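Local structure of 5'-tyrosyl-DNA phosphodiesterase (Caenorhabditis elegans, 4FVA) at residues 13-18 / 44-49; 90-95 / 110-115; 135-140 / 167-172. The protein is a magnesium-binding member of the endonuclease/exonuclease/phosphatase family, built on the two-sheet fold of the DNase I-like clan. One frame throughout, in Å; residues are numbered along the deposited sequence.

Contact 1: residues 13-18 / 44-49; sequences EVSVMS and NPDILF
Ser15 and Asp46 meet where the parallel strands 13-18 and 47-49 come together, the two strands of a beta-alpha-beta crossover whose connecting helix is 29-43. Asp46 turns its carboxylate back onto the first strand, so that OD2 accepts the backbone N of Ser15 at 2.9 Å, on its anti side. In return Ser15 OG accepts the backbone N of Asp46, also at 2.9 Å; the hydroxyl stands between its own N and carbonyl carbon (chi1 60°), which turns it to the incoming chain. Short polar side chains suit this spot because each can reach a main-chain amide near the start of the ladder. Beyond it the regular pairing takes over: Ile47 N binds Ser15 O at 3.0 Å, Met17 N binds Ile47 O at 2.9 Å, and Phe49 N binds Met17 O at 2.7 Å.

Met17 and Leu48 occupy one face of the pair. The extended, unbranched Met17 lies alongside Leu48, its CG 3.6 Å from Leu48 CD1, while Met17 CB rests 3.7 Å from Pro45 CB. Helix 29-43 adds Val40 and Val43 to this apolar layer. On the other face, Val16, Ile47 and Phe49 look toward the second sheet of the sandwich, where Leu122 packs on Ile47 and Phe49, and Phe161 on Val16; bulky beta-branched and aromatic residues are well suited to such a sheet-to-sheet interior. Ser18 puts a hydroxyl there, and Gln51 satisfies it: Ser18 OG bonds to Gln51 NE2 while lying at the edge of the Phe49 ring, 3.7 Å from Phe49 CB.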
loop_
_atom_site.group_PDB
_atom_site.type_symbol
_atom_site.label_atom_id
_atom_site.label_comp_id
_atom_site.label_asym_id
_atom_site.label_seq_id
_atom_site.Cartn_x
_atom_site.Cartn_y
_atom_site.Cartn_z
ATOM N N GLU A 13 -18.298 -2.263 5.852
ATOM C CA GLU A 13 -17.100 -3.014 5.528
ATOM C C GLU A 13 -16.342 -2.302 4.406
ATOM O O GLU A 13 -16.954 -1.765 3.482
ATOM C CB GLU A 13 -17.513 -4.441 5.163
ATOM C CG GLU A 13 -16.439 -5.371 4.663
ATOM C CD GLU A 13 -16.969 -6.791 4.564
ATOM O OE1 GLU A 13 -18.074 -7.043 5.095
ATOM O OE2 GLU A 13 -16.285 -7.657 3.982
ATOM N N VAL A 14 -15.018 -2.234 4.526
ATOM C CA VAL A 14 -14.188 -1.636 3.479
ATOM C C VAL A 14 -12.884 -2.422 3.350
ATOM O O VAL A 14 -12.263 -2.770 4.362
ATOM C CB VAL A 14 -13.904 -0.142 3.727
ATOM C CG1 VAL A 14 -13.222 0.050 5.067
ATOM C CG2 VAL A 14 -13.032 0.417 2.618
ATOM N N SER A 15 -12.495 -2.739 2.114
ATOM C CA SER A 15 -11.264 -3.496 1.874
ATOM C C SER A 15 -10.157 -2.614 1.290
ATOM O O SER A 15 -10.383 -1.829 0.359
ATOM C CB SER A 15 -11.523 -4.697 0.957
ATOM O OG SER A 15 -12.031 -4.272 -0.292
ATOM N N VAL A 16 -8.953 -2.754 1.835
ATOM C CA VAL A 16 -7.826 -1.975 1.362
ATOM C C VAL A 16 -6.717 -2.929 0.963
ATOM O O VAL A 16 -6.326 -3.811 1.741
ATOM C CB VAL A 16 -7.300 -1.011 2.426
ATOM C CG1 VAL A 16 -6.146 -0.167 1.843
ATOM C CG2 VAL A 16 -8.425 -0.112 2.944
ATOM N N MET A 17 -6.235 -2.758 -0.261
ATOM C CA MET A 17 -5.169 -3.581 -0.813
ATOM C C MET A 17 -3.984 -2.672 -1.104
ATOM O O MET A 17 -4.176 -1.528 -1.529
ATOM C CB MET A 17 -5.644 -4.262 -2.099
ATOM C CG MET A 17 -4.573 -5.101 -2.798
ATOM S SD MET A 17 -5.347 -6.057 -4.100
ATOM C CE MET A 17 -3.916 -6.521 -5.069
ATOM N N SER A 18 -2.770 -3.160 -0.836
ATOM C CA SER A 18 -1.542 -2.402 -1.112
ATOM C C SER A 18 -0.516 -3.292 -1.798
ATOM O O SER A 18 -0.336 -4.455 -1.403
ATOM C CB SER A 18 -0.955 -1.823 0.174
ATOM O OG SER A 18 0.240 -1.105 -0.096
ATOM N N ASN A 44 -10.933 -7.341 -6.181
ATOM C CA ASN A 44 -11.956 -6.302 -6.164
ATOM C C ASN A 44 -11.968 -5.473 -4.884
ATOM O O ASN A 44 -13.008 -5.323 -4.256
ATOM C CB ASN A 44 -13.341 -6.948 -6.404
ATOM C CG ASN A 44 -14.392 -5.954 -6.902
ATOM O OD1 ASN A 44 -14.071 -4.931 -7.516
ATOM N ND2 ASN A 44 -15.663 -6.266 -6.644
ATOM N N PRO A 45 -10.809 -4.912 -4.502
ATOM C CA PRO A 45 -10.728 -4.122 -3.268
ATOM C C PRO A 45 -11.452 -2.795 -3.427
ATOM O O PRO A 45 -11.544 -2.316 -4.571
ATOM C CB PRO A 45 -9.222 -3.880 -3.120
ATOM C CG PRO A 45 -8.709 -3.881 -4.554
ATOM C CD PRO A 45 -9.542 -4.906 -5.264
ATOM N N ASP A 46 -11.963 -2.216 -2.333
ATOM C CA ASP A 46 -12.606 -0.908 -2.420
ATOM C C ASP A 46 -11.572 0.172 -2.648
ATOM O O ASP A 46 -11.820 1.165 -3.347
ATOM C CB ASP A 46 -13.378 -0.586 -1.139
ATOM C CG ASP A 46 -14.505 -1.568 -0.877
ATOM O OD1 ASP A 46 -15.334 -1.773 -1.788
ATOM O OD2 ASP A 46 -14.557 -2.136 0.232
ATOM N N ILE A 47 -10.406 -0.031 -2.045
ATOM C CA ILE A 47 -9.339 0.955 -2.075
ATOM C C ILE A 47 -8.039 0.226 -2.382
ATOM O O ILE A 47 -7.770 -0.833 -1.820
ATOM C CB ILE A 47 -9.228 1.694 -0.724
ATOM C CG1 ILE A 47 -10.513 2.487 -0.443
ATOM C CG2 ILE A 47 -8.019 2.632 -0.703
ATOM C CD1 ILE A 47 -10.640 2.917 1.009
ATOM N N LEU A 48 -7.243 0.785 -3.283
ATOM C CA LEU A 48 -5.995 0.149 -3.669
ATOM C C LEU A 48 -4.838 1.133 -3.639
ATOM O O LEU A 48 -4.903 2.186 -4.272
ATOM C CB LEU A 48 -6.130 -0.478 -5.062
ATOM C CG LEU A 48 -4.863 -1.022 -5.731
ATOM C CD1 LEU A 48 -4.383 -2.305 -5.006
ATOM C CD2 LEU A 48 -5.104 -1.298 -7.223
ATOM N N PHE A 49 -3.794 0.785 -2.884
ATOM C CA PHE A 49 -2.526 1.517 -2.881
ATOM C C PHE A 49 -1.498 0.823 -3.781
ATOM O O PHE A 49 -1.270 -0.372 -3.633
ATOM C CB PHE A 49 -1.940 1.552 -1.462
ATOM C CG PHE A 49 -2.700 2.412 -0.486
ATOM C CD1 PHE A 49 -3.825 3.125 -0.869
ATOM C CD2 PHE A 49 -2.271 2.502 0.839
ATOM C CE1 PHE A 49 -4.509 3.935 0.051
ATOM C CE2 PHE A 49 -2.949 3.303 1.765
ATOM C CZ PHE A 49 -4.070 4.024 1.369
#

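Contact 2: residues 90-95 / 110-115; sequences DVEKHD and ILEGSI
Lys93 runs beside Glu112 on the face of the antiparallel pair that also carries Asp95 and Ile110, both side chains pointing the same way. Its CB starts 4.1 Å from Glu112 OE1, with CG anti to the carbonyl carbon (chi1 -68°) and a little nearer that oxygen. CD passes Glu112 OE1 at 3.6 Å, and CE draws off slightly. A bend at chi4 (67°) then brings NZ round to the oxygen end of the carboxylate, where a salt bridge, its hydrogen bond weak, joins Lys93 NZ to Glu112 OE1 at 3.4 Å. A water bridges the same two atoms, accepting from Lys93 NZ at 3.2 Å and donating to Glu112 OE1 at 2.8 Å. A long methylene chain suits the place, since it can follow the glutamate outward and still deliver its charge. Glu112, extended, has a second cation in Lys119, which pairs with OE2.

Strands 90-98 and 107-115 form a beta hairpin, and a classic beta bulge interrupts it here: Glu112 O accepts both Glu92 N, at 2.7 Å, and Lys93 N, at 3.2 Å. Next to the bulge Gly113 CA lies tight against Asp90 O, on the side where other residues carry their beta carbon, so the lack of one fits the place. The face opposite Lys93 is largely apolar. Val91 CG1 touches Leu111 CD1 at 3.7 Å, and that same methyl lies against His94 CB. The His94 ring bonds through NE2 to Gln109 and meets Tyr71 of strand 68-72 edge to face.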
loop_
_atom_site.group_PDB
_atom_site.type_symbol
_atom_site.label_atom_id
_atom_site.label_comp_id
_atom_site.label_asym_id
_atom_site.label_seq_id
_atom_site.Cartn_x
_atom_site.Cartn_y
_atom_site.Cartn_z
ATOM N N ASP A 90 -15.981 10.245 -2.598
ATOM C CA ASP A 90 -16.044 11.674 -2.886
ATOM C C ASP A 90 -14.744 12.317 -2.422
ATOM O O ASP A 90 -14.497 12.433 -1.219
ATOM C CB ASP A 90 -17.262 12.296 -2.187
ATOM C CG ASP A 90 -17.497 13.758 -2.577
ATOM O OD1 ASP A 90 -17.103 14.171 -3.694
ATOM O OD2 ASP A 90 -18.113 14.486 -1.769
ATOM N N VAL A 91 -13.908 12.725 -3.376
ATOM C CA VAL A 91 -12.584 13.254 -3.053
ATOM C C VAL A 91 -12.686 14.720 -2.629
ATOM O O VAL A 91 -13.342 15.522 -3.299
ATOM C CB VAL A 91 -11.584 13.128 -4.239
ATOM C CG1 VAL A 91 -10.229 13.796 -3.907
ATOM C CG2 VAL A 91 -11.382 11.651 -4.657
ATOM N N GLU A 92 -12.067 15.051 -1.499
ATOM C CA GLU A 92 -12.023 16.434 -1.025
ATOM C C GLU A 92 -10.639 17.062 -1.281
ATOM O O GLU A 92 -10.541 18.221 -1.686
ATOM C CB GLU A 92 -12.375 16.514 0.461
ATOM C CG GLU A 92 -12.395 17.939 1.003
ATOM C CD GLU A 92 -13.591 18.745 0.500
ATOM O OE1 GLU A 92 -14.708 18.182 0.429
ATOM O OE2 GLU A 92 -13.412 19.939 0.172
ATOM N N LYS A 93 -9.578 16.291 -1.046
ATOM C CA LYS A 93 -8.200 16.768 -1.250
ATOM C C LYS A 93 -7.281 15.660 -1.747
ATOM O O LYS A 93 -7.411 14.509 -1.330
ATOM C CB LYS A 93 -7.580 17.287 0.054
ATOM C CG LYS A 93 -8.159 18.555 0.652
ATOM C CD LYS A 93 -7.239 19.009 1.792
ATOM C CE LYS A 93 -7.843 20.143 2.596
ATOM N NZ LYS A 93 -9.054 19.704 3.343
ATOM N N HIS A 94 -6.328 16.014 -2.605
ATOM C CA HIS A 94 -5.258 15.090 -2.941
ATOM C C HIS A 94 -3.968 15.837 -2.704
ATOM O O HIS A 94 -3.657 16.757 -3.451
ATOM C CB HIS A 94 -5.345 14.621 -4.394
ATOM C CG HIS A 94 -4.264 13.656 -4.782
ATOM N ND1 HIS A 94 -3.737 13.600 -6.053
ATOM C CD2 HIS A 94 -3.601 12.720 -4.057
ATOM C CE1 HIS A 94 -2.811 12.654 -6.105
ATOM N NE2 HIS A 94 -2.708 12.105 -4.909
ATOM N N ASP A 95 -3.195 15.406 -1.709
ATOM C CA ASP A 95 -1.968 16.112 -1.345
ATOM C C ASP A 95 -0.790 15.163 -1.460
ATOM O O ASP A 95 -0.866 14.025 -1.013
ATOM C CB ASP A 95 -2.063 16.618 0.092
ATOM C CG ASP A 95 -3.132 17.706 0.269
ATOM O OD1 ASP A 95 -3.611 18.265 -0.739
ATOM O OD2 ASP A 95 -3.523 17.971 1.425
ATOM N N ILE A 110 -1.587 11.654 0.077
ATOM C CA ILE A 110 -2.762 11.691 0.945
ATOM C C ILE A 110 -4.008 11.985 0.142
ATOM O O ILE A 110 -4.078 13.009 -0.546
ATOM C CB ILE A 110 -2.612 12.747 2.070
ATOM C CG1 ILE A 110 -1.391 12.426 2.931
ATOM C CG2 ILE A 110 -3.830 12.757 2.985
ATOM C CD1 ILE A 110 -1.051 13.531 3.958
ATOM N N LEU A 111 -4.974 11.071 0.188
ATOM C CA LEU A 111 -6.261 11.337 -0.443
ATOM C C LEU A 111 -7.300 11.371 0.664
ATOM O O LEU A 111 -7.469 10.401 1.411
ATOM C CB LEU A 111 -6.617 10.266 -1.480
ATOM C CG LEU A 111 -7.763 10.570 -2.459
ATOM C CD1 LEU A 111 -7.323 11.621 -3.496
ATOM C CD2 LEU A 111 -8.275 9.309 -3.164
ATOM N N GLU A 112 -7.986 12.503 0.762
ATOM C CA GLU A 112 -9.010 12.732 1.772
ATOM C C GLU A 112 -10.363 12.793 1.076
ATOM O O GLU A 112 -10.502 13.454 0.035
ATOM C CB GLU A 112 -8.746 14.060 2.497
ATOM C CG GLU A 112 -9.849 14.480 3.457
ATOM C CD GLU A 112 -9.669 15.899 3.976
ATOM O OE1 GLU A 112 -8.534 16.430 3.937
ATOM O OE2 GLU A 112 -10.684 16.502 4.382
ATOM N N GLY A 113 -11.360 12.117 1.639
ATOM C CA GLY A 113 -12.685 12.166 1.059
ATOM C C GLY A 113 -13.670 11.507 1.987
ATOM O O GLY A 113 -13.488 11.489 3.200
ATOM N N SER A 114 -14.739 10.981 1.420
ATOM C CA SER A 114 -15.694 10.221 2.203
ATOM C C SER A 114 -16.396 9.208 1.314
ATOM O O SER A 114 -16.509 9.406 0.095
ATOM C CB SER A 114 -16.698 11.143 2.893
ATOM O OG SER A 114 -17.548 11.749 1.951
ATOM N N ILE A 115 -16.830 8.110 1.919
ATOM C CA ILE A 115 -17.656 7.139 1.215
ATOM C C ILE A 115 -18.862 6.989 2.099
ATOM O O ILE A 115 -18.737 6.622 3.274
ATOM C CB ILE A 115 -16.989 5.776 0.981
ATOM C CG1 ILE A 115 -15.580 5.745 1.565
ATOM C CG2 ILE A 115 -17.010 5.405 -0.522
ATOM C CD1 ILE A 115 -15.007 4.345 1.659
HETATM O O HOH W 1 -7.840 18.252 5.880
#

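Contact 3: residues 135-140 / 167-172; sequences PQRCAQ and NLRDEE
Arg137 reaches from helix 134-154 to Glu172 in the loop and grips it side-on with two nitrogens. Arg137 NE donates to Glu172 OE1 at 3.0 Å in a nearly straight bond, and Arg137 NH2 donates to Glu172 OE2 at 3.1 Å on its syn lone pair. A bend at chi3 (61°) turns the otherwise extended arginine so that this edge meets the acid, although the guanidinium and carboxylate planes stay 39° apart. Glu172 OE2 also pairs with Arg134 NE.

Hydrogen bonds inside the loop hold the acid and Arg169. Arg169 N reaches Glu172 OE1 at 3.0 Å, from the face of the carboxylate opposite to Arg137 NE. Asn167 O accepts Arg169 NH2 at 3.2 Å; it also lies over a face of the Arg137 guanidinium, 2.9 Å from NE, but too poorly angled for a bond.

Like charges come near as well: Arg169 NH2 sits over the same flat group, 3.5 Å from Arg137 NH2 and not bonded to it, a closeness that Glu172 and the carbonyl oxygens of Glu128 and Thr130, both bonded to Arg137 NH1, probably offset.

Van der Waals contact is modest, chiefly Cys138 SG against Glu172 CB at 3.7 Å, where a small, soft side chain fits beside the acid's stem.

Together these residues make a largely buried salt-bridge network tying helix 134-154 to the loop around Asn167, whose ND2 bonds to Leu127 O and to a malonate ion in the model; Asp165 and Asn167 fit the Gly-Asp-X-Asn signature of this family.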
loop_
_atom_site.group_PDB
_atom_site.type_symbol
_atom_site.label_atom_id
_atom_site.label_comp_id
_atom_site.label_asym_id
_atom_site.label_seq_id
_atom_site.Cartn_x
_atom_site.Cartn_y
_atom_site.Cartn_z
ATOM N N PRO A 135 18.431 5.547 8.468
ATOM C CA PRO A 135 18.222 6.878 9.046
ATOM C C PRO A 135 17.045 7.585 8.394
ATOM O O PRO A 135 16.125 8.012 9.100
ATOM C CB PRO A 135 19.534 7.618 8.725
ATOM C CG PRO A 135 20.569 6.512 8.604
ATOM C CD PRO A 135 19.814 5.358 7.979
ATOM N N GLN A 136 17.067 7.694 7.070
ATOM C CA GLN A 136 16.006 8.395 6.354
ATOM C C GLN A 136 14.673 7.699 6.543
ATOM O O GLN A 136 13.642 8.354 6.737
ATOM C CB GLN A 136 16.296 8.488 4.853
ATOM C CG GLN A 136 17.553 9.252 4.462
ATOM C CD GLN A 136 18.767 8.343 4.351
ATOM O OE1 GLN A 136 19.027 7.498 5.218
ATOM N NE2 GLN A 136 19.500 8.493 3.254
ATOM N N ARG A 137 14.689 6.370 6.472
ATOM C CA ARG A 137 13.448 5.602 6.567
ATOM C C ARG A 137 12.775 5.766 7.930
ATOM O O ARG A 137 11.564 5.969 8.014
ATOM C CB ARG A 137 13.702 4.124 6.260
ATOM C CG ARG A 137 12.522 3.209 6.557
ATOM C CD ARG A 137 12.733 1.843 5.909
ATOM N NE ARG A 137 13.931 1.164 6.399
ATOM C CZ ARG A 137 15.082 1.105 5.734
ATOM N NH1 ARG A 137 15.193 1.694 4.550
ATOM N NH2 ARG A 137 16.123 0.461 6.247
ATOM N N CYS A 138 13.561 5.692 8.998
ATOM C CA CYS A 138 13.000 5.819 10.340
ATOM C C CYS A 138 12.425 7.207 10.579
ATOM O O CYS A 138 11.403 7.361 11.249
ATOM C CB CYS A 138 14.049 5.480 11.409
ATOM S SG CYS A 138 14.471 3.751 11.516
ATOM N N ALA A 139 13.074 8.223 10.025
ATOM C CA ALA A 139 12.554 9.584 10.141
ATOM C C ALA A 139 11.242 9.735 9.381
ATOM O O ALA A 139 10.310 10.386 9.851
ATOM C CB ALA A 139 13.582 10.591 9.637
ATOM N N GLN A 140 11.181 9.152 8.189
ATOM C CA GLN A 140 9.965 9.225 7.383
ATOM C C GLN A 140 8.800 8.561 8.112
ATOM O O GLN A 140 7.702 9.115 8.163
ATOM C CB GLN A 140 10.201 8.604 6.005
ATOM C CG GLN A 140 11.163 9.417 5.137
ATOM C CD GLN A 140 11.668 8.642 3.928
ATOM O OE1 GLN A 140 11.298 7.482 3.715
ATOM N NE2 GLN A 140 12.537 9.280 3.137
ATOM N N ASN A 167 9.252 -0.738 3.871
ATOM C CA ASN A 167 10.649 -1.187 3.896
ATOM C C ASN A 167 11.211 -1.371 5.297
ATOM O O ASN A 167 12.419 -1.202 5.517
ATOM C CB ASN A 167 11.541 -0.233 3.099
ATOM C CG ASN A 167 11.621 -0.611 1.632
ATOM O OD1 ASN A 167 11.814 -1.781 1.298
ATOM N ND2 ASN A 167 11.444 0.371 0.752
ATOM N N LEU A 168 10.336 -1.730 6.233
ATOM C CA LEU A 168 10.689 -1.777 7.651
ATOM C C LEU A 168 11.294 -3.100 8.089
ATOM O O LEU A 168 10.904 -4.171 7.605
ATOM C CB LEU A 168 9.456 -1.492 8.531
ATOM C CG LEU A 168 8.901 -0.062 8.632
ATOM C CD1 LEU A 168 7.570 -0.016 9.419
ATOM C CD2 LEU A 168 9.925 0.903 9.232
ATOM N N ARG A 169 12.271 -3.013 8.987
ATOM C CA ARG A 169 12.588 -4.125 9.873
ATOM C C ARG A 169 11.861 -3.766 11.177
ATOM O O ARG A 169 11.765 -2.584 11.516
ATOM C CB ARG A 169 14.098 -4.223 10.078
ATOM C CG ARG A 169 14.925 -3.383 9.088
ATOM C CD ARG A 169 15.125 -4.067 7.735
ATOM N NE ARG A 169 14.854 -3.172 6.607
ATOM C CZ ARG A 169 15.467 -3.238 5.423
ATOM N NH1 ARG A 169 16.406 -4.152 5.207
ATOM N NH2 ARG A 169 15.148 -2.381 4.450
ATOM N N ASP A 170 11.320 -4.748 11.898
ATOM C CA ASP A 170 10.478 -4.434 13.070
ATOM C C ASP A 170 11.107 -3.504 14.121
ATOM O O ASP A 170 10.405 -2.703 14.746
ATOM C CB ASP A 170 9.949 -5.705 13.738
ATOM C CG ASP A 170 8.583 -6.111 13.205
ATOM O OD1 ASP A 170 7.584 -5.476 13.612
ATOM O OD2 ASP A 170 8.504 -7.051 12.385
ATOM N N GLU A 171 12.413 -3.624 14.333
ATOM C CA GLU A 171 13.097 -2.796 15.319
ATOM C C GLU A 171 13.095 -1.325 14.908
ATOM O O GLU A 171 13.472 -0.456 15.695
ATOM C CB GLU A 171 14.533 -3.277 15.504
ATOM C CG GLU A 171 15.389 -3.152 14.254
ATOM C CD GLU A 171 15.004 -4.159 13.181
ATOM O OE1 GLU A 171 13.959 -4.831 13.335
ATOM O OE2 GLU A 171 15.755 -4.286 12.191
ATOM N N GLU A 172 12.713 -1.051 13.662
ATOM C CA GLU A 172 12.689 0.320 13.155
ATOM C C GLU A 172 11.392 1.074 13.483
ATOM O O GLU A 172 11.346 2.303 13.378
ATOM C CB GLU A 172 12.943 0.352 11.642
ATOM C CG GLU A 172 14.341 -0.102 11.228
ATOM C CD GLU A 172 14.528 -0.169 9.708
ATOM O OE1 GLU A 172 13.520 -0.312 8.973
ATOM O OE2 GLU A 172 15.689 -0.079 9.251
#

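How the contacts relate
Contact 1 lies nearest of the three to the centre of the chain and belongs to the six-stranded sheet. Contact 2 is a partly exposed hairpin at the margin of the other sheet, and contact 3 joins a helix to a loop on the opposite side of the chain's centre from contact 1. Contacts 1 and 2 approach within about 4 Å at their nearest atoms; strand 118-126 is the next strand of contact 2's sheet and packs its side chains on contact 1. Contact 3 stays about 10 Å or more from either. Chemistry follows position: parallel backbone bonds and apolar packing on both faces in contact 1, an apolar face backed by a water-bridged charge pair in contact 2, and a side-chain network dominated by ion pairs in contact 3.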